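Local coordinates for KmHsv2 (Kluyveromyces marxianus, PDB 3VU4), which probably binds phosphoinositides as a seven-bladed beta-propeller of the PROPPIN family, related to the autophagy protein Atg18, at residues A[230-235]-A[288-293]. Numbering follows the deposited sequence.
Sequences LVREFR and YFQSEW
Backbone bonding between the two segments is concentrated at Arg235, whose N donates to Glu292 O at 2.7 Å, almost straight at the hydrogen (167°). The same carbonyl oxygen also lies 3.2 Å from Phe234 CA, a weaker CA-H...O contact.

Charge pairs Arg235 and Glu292 again: Arg235 NE lies 3.5 Å from Glu292 OE1, a long salt bridge. The two side chains run alongside one another in the same direction, with guanidinium and carboxylate planes steeply inclined (77°). Bends at chi2 and chi3 fold the arginine chain beside the extended glutamate, whose side chain comes within about 4 Å of a bound sulfate, probably from the crystallisation liquor.

Aromatic groups meet the partner segment differently. Phe234 turns the edge of its ring to Ser291 O, in plane, with CD1 3.5 Å away, while the ring also meets Phe267 and Ile269. Trp293 brings CD1 to 3.8 Å from Arg235 CB. Within the loop, CG of the preceding Glu292 covers one face of the indole, over its centre, and an ST turn fixes this end, Trp293 N donating to Ser291 OG at 3.0 Å.

Nearer the start of the strand, Gln290 OE1 lies over one guanidinium face of Arg232, 3.6 Å from NH2; Arg232 NE is bonded to Ile269 O. Gln290 NE2 donates to Tyr288 O and to Glu268, so an alanine here would probably leave that carboxylate without its amide partner and uncover part of the guanidinium face.

Segment 288-293 is the returning limb of the long connection between strands 263-268 and 296-299 of the sixth propeller blade, pinned against the outermost strand of the fifth; as in other PROPPINs, this loop probably serves membrane association.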
loop_
_atom_site.group_PDB
_atom_site.type_symbol
_atom_site.label_atom_id
_atom_site.label_comp_id
_atom_site.label_asym_id
_atom_site.label_seq_id
_atom_site.Cartn_x
_atom_site.Cartn_y
_atom_site.Cartn_z
ATOM N N LEU A 230 1.505 -16.751 12.873
ATOM C CA LEU A 230 0.528 -15.729 13.195
ATOM C C LEU A 230 0.963 -14.920 14.416
ATOM O O LEU A 230 1.021 -15.434 15.533
ATOM C CB LEU A 230 -0.822 -16.377 13.454
ATOM C CG LEU A 230 -1.949 -15.426 13.858
ATOM C CD1 LEU A 230 -2.154 -14.365 12.768
ATOM C CD2 LEU A 230 -3.211 -16.228 14.099
ATOM N N VAL A 231 1.247 -13.647 14.196
ATOM C CA VAL A 231 1.698 -12.757 15.248
ATOM C C VAL A 231 0.573 -11.914 15.863
ATOM O O VAL A 231 0.585 -11.639 17.059
ATOM C CB VAL A 231 2.794 -11.839 14.688
ATOM C CG1 VAL A 231 3.210 -10.822 15.719
ATOM C CG2 VAL A 231 3.979 -12.678 14.270
ATOM N N ARG A 232 -0.392 -11.498 15.044
ATOM C CA ARG A 232 -1.513 -10.686 15.519
ATOM C C ARG A 232 -2.811 -10.991 14.776
ATOM O O ARG A 232 -2.804 -11.444 13.626
ATOM C CB ARG A 232 -1.210 -9.203 15.334
ATOM C CG ARG A 232 -0.013 -8.702 16.080
ATOM C CD ARG A 232 -0.366 -8.320 17.497
ATOM N NE ARG A 232 0.816 -7.833 18.196
ATOM C CZ ARG A 232 1.413 -8.481 19.189
ATOM N NH1 ARG A 232 0.933 -9.646 19.602
ATOM N NH2 ARG A 232 2.486 -7.968 19.760
ATOM N N GLU A 233 -3.923 -10.725 15.444
ATOM C CA GLU A 233 -5.224 -10.921 14.840
ATOM C C GLU A 233 -6.140 -9.824 15.385
ATOM O O GLU A 233 -6.175 -9.573 16.591
ATOM C CB GLU A 233 -5.792 -12.318 15.147
ATOM C CG GLU A 233 -6.763 -12.789 14.071
ATOM C CD GLU A 233 -7.280 -14.217 14.258
ATOM O OE1 GLU A 233 -8.204 -14.425 15.072
ATOM O OE2 GLU A 233 -6.765 -15.133 13.583
ATOM N N PHE A 234 -6.848 -9.153 14.477
ATOM C CA PHE A 234 -7.764 -8.086 14.854
ATOM C C PHE A 234 -9.161 -8.372 14.314
ATOM O O PHE A 234 -9.312 -8.953 13.246
ATOM C CB PHE A 234 -7.270 -6.759 14.292
ATOM C CG PHE A 234 -5.865 -6.426 14.676
ATOM C CD1 PHE A 234 -5.560 -6.030 15.971
ATOM C CD2 PHE A 234 -4.842 -6.498 13.737
ATOM C CE1 PHE A 234 -4.251 -5.709 16.329
ATOM C CE2 PHE A 234 -3.528 -6.179 14.083
ATOM C CZ PHE A 234 -3.235 -5.781 15.384
ATOM N N ARG A 235 -10.181 -7.963 15.056
ATOM C CA ARG A 235 -11.560 -8.166 14.632
ATOM C C ARG A 235 -12.066 -6.810 14.191
ATOM O O ARG A 235 -11.873 -5.822 14.887
ATOM C CB ARG A 235 -12.399 -8.672 15.797
ATOM C CG ARG A 235 -11.747 -9.819 16.540
ATOM C CD ARG A 235 -12.117 -11.150 15.946
ATOM N NE ARG A 235 -13.287 -11.699 16.623
ATOM C CZ ARG A 235 -13.906 -12.817 16.259
ATOM N NH1 ARG A 235 -13.469 -13.511 15.212
ATOM N NH2 ARG A 235 -14.958 -13.242 16.950
ATOM N N TYR A 288 0.701 -2.787 28.634
ATOM C CA TYR A 288 0.126 -2.331 27.365
ATOM C C TYR A 288 0.005 -3.454 26.344
ATOM O O TYR A 288 0.863 -3.631 25.481
ATOM C CB TYR A 288 0.961 -1.176 26.787
ATOM C CG TYR A 288 1.071 -0.006 27.740
ATOM C CD1 TYR A 288 2.033 0.003 28.768
ATOM C CD2 TYR A 288 0.164 1.056 27.677
ATOM C CE1 TYR A 288 2.079 1.035 29.708
ATOM C CE2 TYR A 288 0.201 2.094 28.611
ATOM C CZ TYR A 288 1.162 2.074 29.629
ATOM O OH TYR A 288 1.179 3.078 30.573
ATOM N N PHE A 289 -1.069 -4.224 26.454
ATOM C CA PHE A 289 -1.285 -5.323 25.523
ATOM C C PHE A 289 -2.089 -4.836 24.328
ATOM O O PHE A 289 -2.816 -3.841 24.416
ATOM C CB PHE A 289 -1.989 -6.484 26.228
ATOM C CG PHE A 289 -1.194 -7.059 27.368
ATOM C CD1 PHE A 289 0.171 -7.297 27.228
ATOM C CD2 PHE A 289 -1.802 -7.355 28.586
ATOM C CE1 PHE A 289 0.919 -7.819 28.289
ATOM C CE2 PHE A 289 -1.066 -7.875 29.643
ATOM C CZ PHE A 289 0.293 -8.106 29.494
ATOM N N GLN A 290 -1.947 -5.537 23.211
ATOM C CA GLN A 290 -2.644 -5.155 21.989
ATOM C C GLN A 290 -4.100 -5.584 21.927
ATOM O O GLN A 290 -4.425 -6.765 22.039
ATOM C CB GLN A 290 -1.884 -5.684 20.775
ATOM C CG GLN A 290 -0.581 -4.934 20.522
ATOM C CD GLN A 290 0.331 -4.915 21.747
ATOM O OE1 GLN A 290 0.834 -5.959 22.178
ATOM N NE2 GLN A 290 0.541 -3.727 22.316
ATOM N N SER A 291 -4.975 -4.600 21.752
ATOM C CA SER A 291 -6.403 -4.853 21.656
ATOM C C SER A 291 -6.732 -5.647 20.409
ATOM O O SER A 291 -6.053 -5.551 19.384
ATOM C CB SER A 291 -7.187 -3.546 21.608
ATOM O OG SER A 291 -8.555 -3.814 21.349
ATOM N N GLU A 292 -7.799 -6.421 20.510
ATOM C CA GLU A 292 -8.263 -7.243 19.414
ATOM C C GLU A 292 -9.070 -6.391 18.418
ATOM O O GLU A 292 -9.339 -6.816 17.297
ATOM C CB GLU A 292 -9.078 -8.402 20.005
ATOM C CG GLU A 292 -10.429 -8.695 19.389
ATOM C CD GLU A 292 -11.149 -9.859 20.097
ATOM O OE1 GLU A 292 -12.280 -10.206 19.675
ATOM O OE2 GLU A 292 -10.578 -10.421 21.071
ATOM N N TRP A 293 -9.415 -5.173 18.827
ATOM C CA TRP A 293 -10.190 -4.256 17.989
ATOM C C TRP A 293 -9.441 -2.957 17.667
ATOM O O TRP A 293 -8.361 -2.689 18.195
ATOM C CB TRP A 293 -11.512 -3.894 18.680
ATOM C CG TRP A 293 -12.343 -5.082 19.067
ATOM C CD1 TRP A 293 -13.141 -5.829 18.246
ATOM C CD2 TRP A 293 -12.428 -5.690 20.366
ATOM N NE1 TRP A 293 -13.714 -6.860 18.952
ATOM C CE2 TRP A 293 -13.296 -6.798 20.253
ATOM C CE3 TRP A 293 -11.853 -5.404 21.613
ATOM C CZ2 TRP A 293 -13.604 -7.626 21.343
ATOM C CZ3 TRP A 293 -12.160 -6.230 22.697
ATOM C CH2 TRP A 293 -13.030 -7.327 22.550
#